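Local coordinates for protein FAD-binding oxidoreductase (Gulosibacter chungangensis, PDB 7PBG) that oxidises 4-ethylphenol and related 4-alkylphenols, dehydrogenating the ethyl side chain to a vinyl group with a covalently bound FAD, at residues Pro271-Pro276 and Asp332-Met337; Thr282-Cys287 and His317-Gly322; Ala286-Arg291 and Gly361-Glu366; Leu368-Glu373 and Val378-Ser383. One frame throughout, in Å; residues are numbered along the deposited sequence.

Going from the N terminus, the chain leaves helix 255-266, runs through the loop 271-276 and strand 277-280, and enters helix 281-288. Contact 2 closes first, when strand 318-326 returns beside that helix; contact 1 closes just after it, joining the loop after helix 255-266 to helix 328-342, so contact 2 nests within contact 1. Contact 3 starts from the same helix as contact 2, sharing Ala-286 and Cys-287, but reaches on to 361-366 and so crosses contact 1. Contact 4 follows in series as a short local loop folding back on helix 363-375. Contacts 2, 3 and 4 together tie helices 281-288 and 363-375 to the large antiparallel sheet and the flavin-side loop 378-383.

Contact 1: residues Pro271-Pro276 and Asp332-Met337; sequences PLQAAP and DKYIEM
Pro-271 and Gln-273 meet Tyr-334 in two quite different ways, one over the ring and one at its rim. The first is a CH-pi contact: Pro-271 CA stands 4.0 Å from the centroid of the Tyr-334 ring and 19° off its normal, displaced toward the rim. Tyr-334 carries CG anti to its carbonyl carbon (chi1 -68°), which swings the ring toward the loop. Proline suits this place because its rigid, compact pyrrolidine, held by a cis peptide bond before it, puts CA over the face and leaves CB and CG for the helix.

Apolar packing extends the same patch. Pro-271 CB lies 3.6 Å from Tyr-334 CB, and Pro-271 CG is 3.9 Å from Met-337 CB. The thioether of Met-337 crosses the pyrrolidine, with SD 3.9 Å from Pro-271 CB; Trp-329 of the second subunit also packs on Met-337.

The polar member is Gln-273, whose amide stands almost upright to the tyrosine ring, their planes 83° apart. The amide straddles the ring edge, OE1 3.5 Å from Tyr-334 CD2 and NE2 by CE2. NE2 is hydrogen-bonded to Tyr-325 O, which helps fix its rotation.

Helix 328-342 is thus fastened to the loop following helix 255-266, where Pro-271 also packs on Leu-265, while Gln-273 and Tyr-334 both touch Cys-324 of strand 318-326.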
loop_
_atom_site.group_PDB
_atom_site.type_symbol
_atom_site.label_atom_id
_atom_site.label_comp_id
_atom_site.label_asym_id
_atom_site.label_seq_id
_atom_site.Cartn_x
_atom_site.Cartn_y
_atom_site.Cartn_z
ATOM N N PRO A 271 -14.417 -6.022 17.145
ATOM C CA PRO A 271 -13.439 -6.453 18.165
ATOM C C PRO A 271 -12.329 -7.412 17.735
ATOM O O PRO A 271 -11.423 -7.655 18.480
ATOM C CB PRO A 271 -14.356 -7.214 19.130
ATOM C CG PRO A 271 -15.353 -7.851 18.230
ATOM C CD PRO A 271 -15.692 -6.724 17.296
ATOM N N LEU A 272 -12.309 -7.848 16.478
ATOM C CA LEU A 272 -11.186 -8.637 15.965
ATOM C C LEU A 272 -10.170 -7.631 15.410
ATOM O O LEU A 272 -10.366 -7.100 14.284
ATOM C CB LEU A 272 -11.668 -9.669 14.940
ATOM C CG LEU A 272 -12.480 -10.860 15.466
ATOM C CD1 LEU A 272 -13.028 -11.693 14.312
ATOM C CD2 LEU A 272 -11.627 -11.734 16.389
ATOM N N GLN A 273 -9.173 -7.314 16.243
ATOM C CA GLN A 273 -8.159 -6.268 15.952
ATOM C C GLN A 273 -7.056 -6.813 15.060
ATOM O O GLN A 273 -6.387 -5.997 14.353
ATOM C CB GLN A 273 -7.575 -5.796 17.273
ATOM C CG GLN A 273 -8.600 -5.101 18.144
ATOM C CD GLN A 273 -8.002 -4.988 19.528
ATOM O OE1 GLN A 273 -8.021 -5.957 20.274
ATOM N NE2 GLN A 273 -7.630 -3.760 19.929
ATOM N N ALA A 274 -6.871 -8.123 15.090
ATOM C CA ALA A 274 -6.036 -8.840 14.117
ATOM C C ALA A 274 -6.907 -9.904 13.467
ATOM O O ALA A 274 -7.838 -10.393 14.099
ATOM C CB ALA A 274 -4.818 -9.402 14.833
ATOM N N ALA A 275 -6.585 -10.261 12.235
ATOM C CA ALA A 275 -7.330 -11.283 11.477
ATOM C C ALA A 275 -7.108 -12.629 12.165
ATOM O O ALA A 275 -5.973 -13.039 12.367
ATOM C CB ALA A 275 -6.853 -11.285 10.059
ATOM N N PRO A 276 -8.162 -13.268 12.715
ATOM C CA PRO A 276 -7.958 -14.560 13.325
ATOM C C PRO A 276 -7.722 -15.636 12.266
ATOM O O PRO A 276 -8.030 -15.416 11.107
ATOM C CB PRO A 276 -9.219 -14.766 14.178
ATOM C CG PRO A 276 -10.281 -13.975 13.438
ATOM C CD PRO A 276 -9.563 -12.801 12.819
ATOM N N ASP A 332 -11.367 -6.460 27.687
ATOM C CA ASP A 332 -12.472 -7.208 28.313
ATOM C C ASP A 332 -13.758 -6.996 27.497
ATOM O O ASP A 332 -14.554 -7.963 27.411
ATOM C CB ASP A 332 -12.667 -6.755 29.756
ATOM C CG ASP A 332 -11.596 -7.283 30.694
ATOM O OD1 ASP A 332 -10.742 -8.120 30.251
ATOM O OD2 ASP A 332 -11.607 -6.844 31.847
ATOM N N LYS A 333 -13.975 -5.792 26.964
ATOM C CA LYS A 333 -15.155 -5.510 26.101
ATOM C C LYS A 333 -15.057 -6.332 24.826
ATOM O O LYS A 333 -16.055 -6.904 24.411
ATOM C CB LYS A 333 -15.218 -4.032 25.762
ATOM C CG LYS A 333 -15.620 -3.153 26.933
ATOM C CD LYS A 333 -17.112 -3.147 27.131
ATOM C CE LYS A 333 -17.559 -1.997 27.999
ATOM N NZ LYS A 333 -18.934 -2.254 28.467
ATOM N N TYR A 334 -13.908 -6.347 24.178
ATOM C CA TYR A 334 -13.822 -7.086 22.902
ATOM C C TYR A 334 -13.986 -8.588 23.131
ATOM O O TYR A 334 -14.684 -9.252 22.365
ATOM C CB TYR A 334 -12.532 -6.723 22.160
ATOM C CG TYR A 334 -12.435 -5.319 21.626
ATOM C CD1 TYR A 334 -13.513 -4.438 21.598
ATOM C CD2 TYR A 334 -11.241 -4.872 21.070
ATOM C CE1 TYR A 334 -13.380 -3.149 21.105
ATOM C CE2 TYR A 334 -11.097 -3.587 20.576
ATOM C CZ TYR A 334 -12.182 -2.729 20.563
ATOM O OH TYR A 334 -12.091 -1.463 20.048
ATOM N N ILE A 335 -13.307 -9.138 24.135
ATOM C CA ILE A 335 -13.400 -10.586 24.436
ATOM C C ILE A 335 -14.861 -10.948 24.696
ATOM O O ILE A 335 -15.327 -11.913 24.150
ATOM C CB ILE A 335 -12.483 -10.931 25.621
ATOM C CG1 ILE A 335 -11.012 -10.768 25.242
ATOM C CG2 ILE A 335 -12.854 -12.289 26.204
ATOM C CD1 ILE A 335 -10.467 -11.869 24.371
ATOM N N GLU A 336 -15.608 -10.131 25.439
ATOM C CA GLU A 336 -17.033 -10.415 25.703
ATOM C C GLU A 336 -17.804 -10.431 24.375
ATOM O O GLU A 336 -18.559 -11.401 24.155
ATOM C CB GLU A 336 -17.534 -9.397 26.744
ATOM C CG GLU A 336 -19.018 -9.413 26.972
ATOM C CD GLU A 336 -19.543 -8.325 27.915
ATOM O OE1 GLU A 336 -19.166 -7.111 27.768
ATOM O OE2 GLU A 336 -20.348 -8.680 28.789
ATOM N N MET A 337 -17.530 -9.498 23.455
ATOM C CA MET A 337 -18.229 -9.474 22.134
ATOM C C MET A 337 -17.906 -10.742 21.326
ATOM O O MET A 337 -18.795 -11.347 20.729
ATOM C CB MET A 337 -17.795 -8.277 21.288
ATOM C CG MET A 337 -18.241 -6.952 21.887
ATOM S SD MET A 337 -17.481 -5.614 20.930
ATOM C CE MET A 337 -17.809 -4.223 21.999
#

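Contact 2: residues Thr282-Cys287 and His317-Gly322; sequences TFDAAC and HWIVYG
Asp-284 and Tyr-321 reach toward each other from a helix and a strand, in a domain where helices pack on an antiparallel sheet. Helix 281-288 lies against one face of that large sheet, consistent with the cap domain of FAD-linked oxidases of the vanillyl-alcohol oxidase type. The strand begins with a classic beta bulge, in which His-317 and Trp-318 both face Phe-249. After it, Ile-319 and Tyr-321, two residues apart, turn their side chains to the helix.

The two main side chains approach from opposite directions. The carboxylate of Asp-284 meets the phenol at its edge, with OD2 near the ring plane, while the carboxylate and ring planes are turned 55° from each other. The first torsion of Asp-284 (chi1 -99°) is well off a staggered value, consistent with the pull of its two partners. Both carboxylate oxygens are engaged: OD2 accepts from the tyrosine, and OD1 forms a salt bridge with Arg-279. Such pairing suits an acidic group in a buried position, where water could not readily take over.

Ile-319 supplies the apolar floor. Its CG2 branch lies over one face of the Tyr-321 ring, toward the rim, and CD1 passes 3.5 Å from Asp-284 OD2, so the carboxylate is bordered by hydrocarbon beside its polar partner. A branched aliphatic residue suits a strand position that must serve both neighbours. Leu-367 of helix 363-375 touches both Asp-284 and Tyr-321. The bond joining them is very short: Tyr-321 OH donates to Asp-284 OD2 across 2.5 Å.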
loop_
_atom_site.group_PDB
_atom_site.type_symbol
_atom_site.label_atom_id
_atom_site.label_comp_id
_atom_site.label_asym_id
_atom_site.label_seq_id
_atom_site.Cartn_x
_atom_site.Cartn_y
_atom_site.Cartn_z
ATOM N N THR A 282 -6.553 -31.303 11.772
ATOM C CA THR A 282 -5.308 -31.933 11.289
ATOM C C THR A 282 -4.132 -30.960 11.426
ATOM O O THR A 282 -3.001 -31.415 11.792
ATOM C CB THR A 282 -5.460 -32.393 9.840
ATOM O OG1 THR A 282 -6.652 -33.174 9.794
ATOM C CG2 THR A 282 -4.291 -33.241 9.394
ATOM N N PHE A 283 -4.353 -29.674 11.147
ATOM C CA PHE A 283 -3.254 -28.684 11.180
ATOM C C PHE A 283 -2.775 -28.601 12.623
ATOM O O PHE A 283 -1.578 -28.736 12.909
ATOM C CB PHE A 283 -3.748 -27.381 10.560
ATOM C CG PHE A 283 -2.671 -26.432 10.112
ATOM C CD1 PHE A 283 -2.969 -25.496 9.148
ATOM C CD2 PHE A 283 -1.387 -26.489 10.622
ATOM C CE1 PHE A 283 -2.003 -24.609 8.718
ATOM C CE2 PHE A 283 -0.407 -25.611 10.177
ATOM C CZ PHE A 283 -0.736 -24.631 9.273
ATOM N N ASP A 284 -3.711 -28.436 13.565
ATOM C CA ASP A 284 -3.288 -28.329 14.979
ATOM C C ASP A 284 -2.606 -29.623 15.401
ATOM O O ASP A 284 -1.570 -29.565 16.088
ATOM C CB ASP A 284 -4.449 -27.987 15.918
ATOM C CG ASP A 284 -4.556 -26.515 16.323
ATOM O OD1 ASP A 284 -3.747 -25.655 15.831
ATOM O OD2 ASP A 284 -5.443 -26.245 17.169
ATOM N N ALA A 285 -3.202 -30.769 15.110
ATOM C CA ALA A 285 -2.624 -32.074 15.492
ATOM C C ALA A 285 -1.180 -32.166 14.984
ATOM O O ALA A 285 -0.280 -32.522 15.728
ATOM C CB ALA A 285 -3.504 -33.175 14.945
ATOM N N ALA A 286 -0.942 -31.766 13.754
ATOM C CA ALA A 286 0.394 -31.941 13.138
ATOM C C ALA A 286 1.459 -31.050 13.816
ATOM O O ALA A 286 2.652 -31.347 13.673
ATOM C CB ALA A 286 0.275 -31.694 11.668
ATOM N N CYS A 287 1.045 -30.055 14.619
ATOM C CA CYS A 287 1.965 -29.206 15.387
ATOM C C CYS A 287 2.382 -29.826 16.710
ATOM O O CYS A 287 3.370 -29.326 17.295
ATOM C CB CYS A 287 1.384 -27.813 15.580
ATOM S SG CYS A 287 1.227 -26.937 14.003
ATOM N N HIS A 317 -12.985 -29.776 15.534
ATOM C CA HIS A 317 -12.706 -30.003 14.103
ATOM C C HIS A 317 -12.210 -28.706 13.443
ATOM O O HIS A 317 -11.480 -28.805 12.434
ATOM C CB HIS A 317 -13.971 -30.526 13.433
ATOM C CG HIS A 317 -14.159 -31.982 13.666
ATOM N ND1 HIS A 317 -13.382 -32.934 13.033
ATOM C CD2 HIS A 317 -14.965 -32.664 14.508
ATOM C CE1 HIS A 317 -13.726 -34.130 13.465
ATOM N NE2 HIS A 317 -14.696 -34.003 14.366
ATOM N N TRP A 318 -12.664 -27.544 13.937
ATOM C CA TRP A 318 -12.210 -26.187 13.573
ATOM C C TRP A 318 -11.811 -25.506 14.873
ATOM O O TRP A 318 -12.530 -25.680 15.888
ATOM C CB TRP A 318 -13.284 -25.387 12.822
ATOM C CG TRP A 318 -13.574 -25.989 11.489
ATOM C CD1 TRP A 318 -14.657 -26.730 11.134
ATOM C CD2 TRP A 318 -12.717 -25.938 10.330
ATOM N NE1 TRP A 318 -14.523 -27.148 9.835
ATOM C CE2 TRP A 318 -13.362 -26.669 9.312
ATOM C CE3 TRP A 318 -11.497 -25.315 10.060
ATOM C CZ2 TRP A 318 -12.812 -26.798 8.029
ATOM C CZ3 TRP A 318 -10.938 -25.448 8.807
ATOM C CH2 TRP A 318 -11.604 -26.173 7.812
ATOM N N ILE A 319 -10.705 -24.787 14.823
ATOM C CA ILE A 319 -10.256 -23.947 15.938
ATOM C C ILE A 319 -10.030 -22.546 15.378
ATOM O O ILE A 319 -9.311 -22.378 14.363
ATOM C CB ILE A 319 -8.972 -24.524 16.567
ATOM C CG1 ILE A 319 -9.040 -26.030 16.821
ATOM C CG2 ILE A 319 -8.622 -23.731 17.800
ATOM C CD1 ILE A 319 -8.530 -26.886 15.706
ATOM N N VAL A 320 -10.601 -21.569 16.050
ATOM C CA VAL A 320 -10.308 -20.129 15.841
ATOM C C VAL A 320 -9.280 -19.716 16.882
ATOM O O VAL A 320 -9.511 -19.962 18.040
ATOM C CB VAL A 320 -11.562 -19.259 15.902
ATOM C CG1 VAL A 320 -11.238 -17.776 15.855
ATOM C CG2 VAL A 320 -12.535 -19.674 14.798
ATOM N N TYR A 321 -8.197 -19.106 16.426
ATOM C CA TYR A 321 -7.246 -18.421 17.311
ATOM C C TYR A 321 -7.234 -16.933 16.978
ATOM O O TYR A 321 -7.126 -16.568 15.802
ATOM C CB TYR A 321 -5.843 -18.991 17.131
ATOM C CG TYR A 321 -5.702 -20.419 17.580
ATOM C CD1 TYR A 321 -5.593 -20.734 18.931
ATOM C CD2 TYR A 321 -5.658 -21.454 16.665
ATOM C CE1 TYR A 321 -5.437 -22.043 19.346
ATOM C CE2 TYR A 321 -5.569 -22.765 17.075
ATOM C CZ TYR A 321 -5.416 -23.062 18.413
ATOM O OH TYR A 321 -5.291 -24.369 18.764
ATOM N N GLY A 322 -7.291 -16.104 18.008
ATOM C CA GLY A 322 -7.186 -14.653 17.918
ATOM C C GLY A 322 -6.531 -14.043 19.151
ATOM O O GLY A 322 -6.261 -14.750 20.137
#

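Contact 3: residues Ala286-Arg291 and Gly361-Glu366; sequences ACVSKR and GDRASE
Val-288, in the weakly bonded last part of helix 281-288, rests against Arg-363 and Glu-366 near the start of helix 363-375. Along 361-366, Gly-361 comes first with a positive phi that favours glycine, and leads into Asp-362, the N-cap. Its OD1 accepts from Ser-365 N at 3.0 Å, met from above the carboxylate plane, and its carbonyl oxygen takes Ser-365 OG as well as Glu-366 N. The acid caps the helix that carries Arg-363 and Glu-366.

Arg-363 then turns to Val-288 with its aliphatic part: its CB is 4.2 Å from Val-288 CG2. The chain bends at chi3 (-67°), which brings NH1 round to a water, 2.9 Å away, that donates to Val-288 O. NH1 also has a long, weak ion pair with Glu-293.

Ser-365 OG also bonds Arg-359 N, and Glu-366 closes the walk. With CG opposite the backbone N (chi1 -175°) and the rest extended, its carboxylate slides past Val-288, whose CG1 lies 3.7 Å from Glu-366 OE2. A water joins Cys-287 O to OE2, which is also bonded to His-382 NE2; another donates to Val-288 O and, weakly, to OE1.

The polar traffic between the two segments therefore goes through water, while the direct touches are van der Waals, among them a methyl on a carboxylate and hydrocarbon on hydrocarbon. Cys-287 O and Val-288 O accept from waters in this hydrated seam between charged side chains.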
loop_
_atom_site.group_PDB
_atom_site.type_symbol
_atom_site.label_atom_id
_atom_site.label_comp_id
_atom_site.label_asym_id
_atom_site.label_seq_id
_atom_site.Cartn_x
_atom_site.Cartn_y
_atom_site.Cartn_z
ATOM N N ALA A 286 -0.942 -31.766 13.754
ATOM C CA ALA A 286 0.394 -31.941 13.138
ATOM C C ALA A 286 1.459 -31.050 13.816
ATOM O O ALA A 286 2.652 -31.347 13.673
ATOM C CB ALA A 286 0.275 -31.694 11.668
ATOM N N CYS A 287 1.045 -30.055 14.619
ATOM C CA CYS A 287 1.965 -29.206 15.387
ATOM C C CYS A 287 2.382 -29.826 16.710
ATOM O O CYS A 287 3.370 -29.326 17.295
ATOM C CB CYS A 287 1.384 -27.813 15.580
ATOM S SG CYS A 287 1.227 -26.937 14.003
ATOM N N VAL A 288 1.669 -30.830 17.201
ATOM C CA VAL A 288 1.877 -31.385 18.566
ATOM C C VAL A 288 1.892 -32.901 18.553
ATOM O O VAL A 288 1.992 -33.482 19.630
ATOM C CB VAL A 288 0.796 -30.938 19.552
ATOM C CG1 VAL A 288 0.924 -29.458 19.847
ATOM C CG2 VAL A 288 -0.585 -31.341 19.070
ATOM N N SER A 289 1.896 -33.508 17.380
ATOM C CA SER A 289 1.860 -34.980 17.291
ATOM C C SER A 289 2.264 -35.433 15.898
ATOM O O SER A 289 2.236 -34.621 14.976
ATOM C CB SER A 289 0.511 -35.486 17.657
ATOM O OG SER A 289 -0.448 -35.152 16.633
ATOM N N LYS A 290 2.467 -36.736 15.756
ATOM C CA LYS A 290 2.774 -37.400 14.463
ATOM C C LYS A 290 1.550 -38.201 14.013
ATOM O O LYS A 290 0.699 -38.561 14.831
ATOM C CB LYS A 290 3.959 -38.349 14.622
ATOM C CG LYS A 290 5.261 -37.666 14.969
ATOM C CD LYS A 290 6.453 -38.609 14.874
ATOM C CE LYS A 290 7.765 -37.862 15.003
ATOM N NZ LYS A 290 7.792 -37.074 16.256
ATOM N N ARG A 291 1.453 -38.405 12.714
ATOM C CA ARG A 291 0.273 -39.012 12.084
ATOM C C ARG A 291 -0.063 -40.349 12.722
ATOM O O ARG A 291 -1.232 -40.639 12.942
ATOM C CB ARG A 291 0.600 -39.294 10.622
ATOM C CG ARG A 291 -0.640 -39.496 9.767
ATOM C CD ARG A 291 -0.240 -39.751 8.344
ATOM N NE ARG A 291 -1.365 -39.653 7.390
ATOM C CZ ARG A 291 -2.137 -40.649 6.983
ATOM N NH1 ARG A 291 -1.953 -41.882 7.421
ATOM N NH2 ARG A 291 -3.111 -40.396 6.112
ATOM N N GLY A 361 2.235 -31.427 29.077
ATOM C CA GLY A 361 1.305 -32.498 28.717
ATOM C C GLY A 361 -0.000 -31.964 28.124
ATOM O O GLY A 361 -0.736 -32.759 27.632
ATOM N N ASP A 362 -0.298 -30.659 28.234
ATOM C CA ASP A 362 -1.646 -30.119 27.863
ATOM C C ASP A 362 -1.495 -29.584 26.443
ATOM O O ASP A 362 -1.067 -28.416 26.265
ATOM C CB ASP A 362 -2.137 -29.096 28.886
ATOM C CG ASP A 362 -3.477 -28.479 28.568
ATOM O OD1 ASP A 362 -3.857 -28.505 27.397
ATOM O OD2 ASP A 362 -4.120 -27.941 29.508
ATOM N N ARG A 363 -1.696 -30.450 25.459
ATOM C CA ARG A 363 -1.338 -30.097 24.074
ATOM C C ARG A 363 -2.239 -28.965 23.571
ATOM O O ARG A 363 -1.738 -28.112 22.783
ATOM C CB ARG A 363 -1.348 -31.308 23.151
ATOM C CG ARG A 363 -0.193 -32.252 23.436
ATOM C CD ARG A 363 -0.385 -33.583 22.756
ATOM N NE ARG A 363 -1.504 -34.389 23.283
ATOM C CZ ARG A 363 -1.841 -35.590 22.816
ATOM N NH1 ARG A 363 -1.191 -36.113 21.785
ATOM N NH2 ARG A 363 -2.852 -36.234 23.347
ATOM N N ALA A 364 -3.496 -28.887 24.006
ATOM C CA ALA A 364 -4.354 -27.736 23.621
ATOM C C ALA A 364 -3.665 -26.450 24.111
ATOM O O ALA A 364 -3.657 -25.406 23.411
ATOM C CB ALA A 364 -5.748 -27.841 24.212
ATOM N N SER A 365 -3.128 -26.485 25.332
ATOM C CA SER A 365 -2.500 -25.281 25.916
ATOM C C SER A 365 -1.223 -24.911 25.151
ATOM O O SER A 365 -0.923 -23.733 25.000
ATOM C CB SER A 365 -2.277 -25.403 27.383
ATOM O OG SER A 365 -1.100 -26.139 27.666
ATOM N N GLU A 366 -0.535 -25.898 24.598
ATOM C CA GLU A 366 0.697 -25.679 23.828
ATOM C C GLU A 366 0.315 -25.011 22.521
ATOM O O GLU A 366 1.024 -24.067 22.064
ATOM C CB GLU A 366 1.363 -27.035 23.628
ATOM C CG GLU A 366 2.721 -26.988 22.961
ATOM C CD GLU A 366 3.239 -28.357 22.554
ATOM O OE1 GLU A 366 2.776 -29.372 23.220
ATOM O OE2 GLU A 366 4.053 -28.440 21.534
HETATM O O HOH W 1 5.217 -29.743 18.870
HETATM O O HOH W 2 1.595 -35.881 20.888
HETATM O O HOH W 3 3.432 -32.460 21.883
#

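Contact 4: residues Leu368-Glu373 and Val378-Ser383; sequences LNARHE and VPNRHS
A single amide nitrogen, ND2 of Asn-380, grips two acceptors on helix 363-375 at once. One is Ala-370 O at 3.2 Å, in the carbonyl plane and on a lone pair; the other is Glu-373 OE1 at 2.9 Å, on the lone pair away from the other oxygen. On the far end of the amide, OD1 accepts from His-382 N, an Asx turn. With CG wedged between the backbone N and the carbonyl carbon (chi1 62°), asparagine can bridge helix and loop while folding back on its own chain.

Glu-373 also takes part through its backbone, Val-378 N donating to Glu-373 O at 2.8 Å; the valine packs its CB and CG1 against the glutamate's aliphatic stem. Further along the loop, Ala-370 CB sits over one face of the His-382 ring, 3.7 Å from the centroid in a CH-pi contact; its small methyl allows so close an approach. The bond to Glu-366 helps fix the ring's rotation.

Toward the cofactor site, Arg-371 of the helix forms a salt bridge with Glu-152 and a cation-pi contact with Tyr-169, both FAD-binding residues, and Ser-383 OG is hydrogen-bonded to Glu-152. Leu-368 and Arg-371 pack on Tyr-321 of strand 318-326, and Val-378 leans on Tyr-136 of helix 132-142.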
loop_
_atom_site.group_PDB
_atom_site.type_symbol
_atom_site.label_atom_id
_atom_site.label_comp_id
_atom_site.label_asym_id
_atom_site.label_seq_id
_atom_site.Cartn_x
_atom_site.Cartn_y
_atom_site.Cartn_z
ATOM N N LEU A 368 -2.399 -23.179 21.885
ATOM C CA LEU A 368 -2.812 -21.787 22.095
ATOM C C LEU A 368 -1.575 -20.956 22.393
ATOM O O LEU A 368 -1.487 -19.787 21.999
ATOM C CB LEU A 368 -3.854 -21.735 23.229
ATOM C CG LEU A 368 -4.246 -20.343 23.691
ATOM C CD1 LEU A 368 -4.810 -19.494 22.561
ATOM C CD2 LEU A 368 -5.258 -20.458 24.799
ATOM N N ASN A 369 -0.665 -21.481 23.223
ATOM C CA ASN A 369 0.529 -20.725 23.597
ATOM C C ASN A 369 1.358 -20.358 22.354
ATOM O O ASN A 369 1.825 -19.248 22.300
ATOM C CB ASN A 369 1.364 -21.483 24.620
ATOM C CG ASN A 369 2.563 -20.662 25.066
ATOM O OD1 ASN A 369 2.404 -19.625 25.716
ATOM N ND2 ASN A 369 3.744 -21.030 24.596
ATOM N N ALA A 370 1.491 -21.263 21.389
ATOM C CA ALA A 370 2.257 -21.027 20.164
ATOM C C ALA A 370 1.624 -19.855 19.393
ATOM O O ALA A 370 2.364 -18.962 18.883
ATOM C CB ALA A 370 2.293 -22.298 19.363
ATOM N N ARG A 371 0.296 -19.809 19.319
ATOM C CA ARG A 371 -0.376 -18.711 18.598
ATOM C C ARG A 371 -0.286 -17.422 19.392
ATOM O O ARG A 371 -0.121 -16.341 18.780
ATOM C CB ARG A 371 -1.829 -19.066 18.284
ATOM C CG ARG A 371 -1.995 -20.348 17.481
ATOM C CD ARG A 371 -1.075 -20.492 16.305
ATOM N NE ARG A 371 -1.128 -19.417 15.321
ATOM C CZ ARG A 371 -0.544 -19.468 14.126
ATOM N NH1 ARG A 371 -0.714 -18.490 13.252
ATOM N NH2 ARG A 371 0.155 -20.543 13.796
ATOM N N HIS A 372 -0.482 -17.504 20.707
ATOM C CA HIS A 372 -0.360 -16.331 21.577
ATOM C C HIS A 372 1.011 -15.695 21.349
ATOM O O HIS A 372 1.107 -14.472 21.310
ATOM C CB HIS A 372 -0.581 -16.755 23.011
ATOM C CG HIS A 372 -0.387 -15.634 23.971
ATOM N ND1 HIS A 372 -1.210 -14.559 23.981
ATOM C CD2 HIS A 372 0.527 -15.452 24.952
ATOM C CE1 HIS A 372 -0.837 -13.750 24.951
ATOM N NE2 HIS A 372 0.239 -14.274 25.568
ATOM N N GLU A 373 2.056 -16.506 21.251
ATOM C CA GLU A 373 3.411 -16.001 20.994
ATOM C C GLU A 373 3.426 -15.241 19.659
ATOM O O GLU A 373 3.813 -14.026 19.643
ATOM C CB GLU A 373 4.409 -17.138 21.049
ATOM C CG GLU A 373 4.841 -17.466 22.454
ATOM C CD GLU A 373 5.862 -18.576 22.536
ATOM O OE1 GLU A 373 6.128 -19.229 21.488
ATOM O OE2 GLU A 373 6.321 -18.857 23.673
ATOM N N VAL A 378 6.188 -12.599 19.456
ATOM C CA VAL A 378 7.251 -13.520 19.930
ATOM C C VAL A 378 7.372 -14.626 18.916
ATOM O O VAL A 378 6.474 -15.455 18.781
ATOM C CB VAL A 378 6.937 -14.101 21.302
ATOM C CG1 VAL A 378 8.059 -15.042 21.752
ATOM C CG2 VAL A 378 6.709 -13.006 22.296
ATOM N N PRO A 379 8.406 -14.600 18.078
ATOM C CA PRO A 379 8.504 -15.613 17.047
ATOM C C PRO A 379 8.876 -16.966 17.651
ATOM O O PRO A 379 9.535 -17.031 18.724
ATOM C CB PRO A 379 9.622 -15.115 16.118
ATOM C CG PRO A 379 10.380 -14.109 16.899
ATOM C CD PRO A 379 9.575 -13.701 18.119
ATOM N N ASN A 380 8.509 -18.038 16.957
ATOM C CA ASN A 380 8.836 -19.418 17.389
ATOM C C ASN A 380 8.966 -20.291 16.143
ATOM O O ASN A 380 8.852 -19.777 15.034
ATOM C CB ASN A 380 7.839 -19.957 18.428
ATOM C CG ASN A 380 6.420 -20.049 17.915
ATOM O OD1 ASN A 380 6.166 -20.667 16.883
ATOM N ND2 ASN A 380 5.489 -19.416 18.626
ATOM N N ARG A 381 9.220 -21.568 16.318
ATOM C CA ARG A 381 9.160 -22.514 15.169
ATOM C C ARG A 381 8.274 -23.697 15.539
ATOM O O ARG A 381 8.475 -24.807 15.050
ATOM C CB ARG A 381 10.561 -22.938 14.779
ATOM C CG ARG A 381 11.355 -23.554 15.905
ATOM C CD ARG A 381 12.750 -23.828 15.385
ATOM N NE ARG A 381 13.456 -22.604 15.043
ATOM C CZ ARG A 381 14.688 -22.546 14.524
ATOM N NH1 ARG A 381 15.345 -23.652 14.207
ATOM N NH2 ARG A 381 15.246 -21.380 14.266
ATOM N N HIS A 382 7.280 -23.442 16.367
ATOM C CA HIS A 382 6.327 -24.485 16.792
ATOM C C HIS A 382 5.775 -25.235 15.576
ATOM O O HIS A 382 5.783 -26.465 15.652
ATOM C CB HIS A 382 5.240 -23.861 17.667
ATOM C CG HIS A 382 4.428 -24.885 18.373
ATOM N ND1 HIS A 382 3.149 -25.240 17.951
ATOM C CD2 HIS A 382 4.732 -25.649 19.441
ATOM C CE1 HIS A 382 2.683 -26.178 18.769
ATOM N NE2 HIS A 382 3.657 -26.469 19.671
ATOM N N SER A 383 5.352 -24.550 14.499
ATOM C CA SER A 383 4.744 -25.160 13.285
ATOM C C SER A 383 5.762 -25.987 12.483
ATOM O O SER A 383 5.296 -26.716 11.607
ATOM C CB SER A 383 4.076 -24.141 12.373
ATOM O OG SER A 383 3.245 -23.305 13.150
#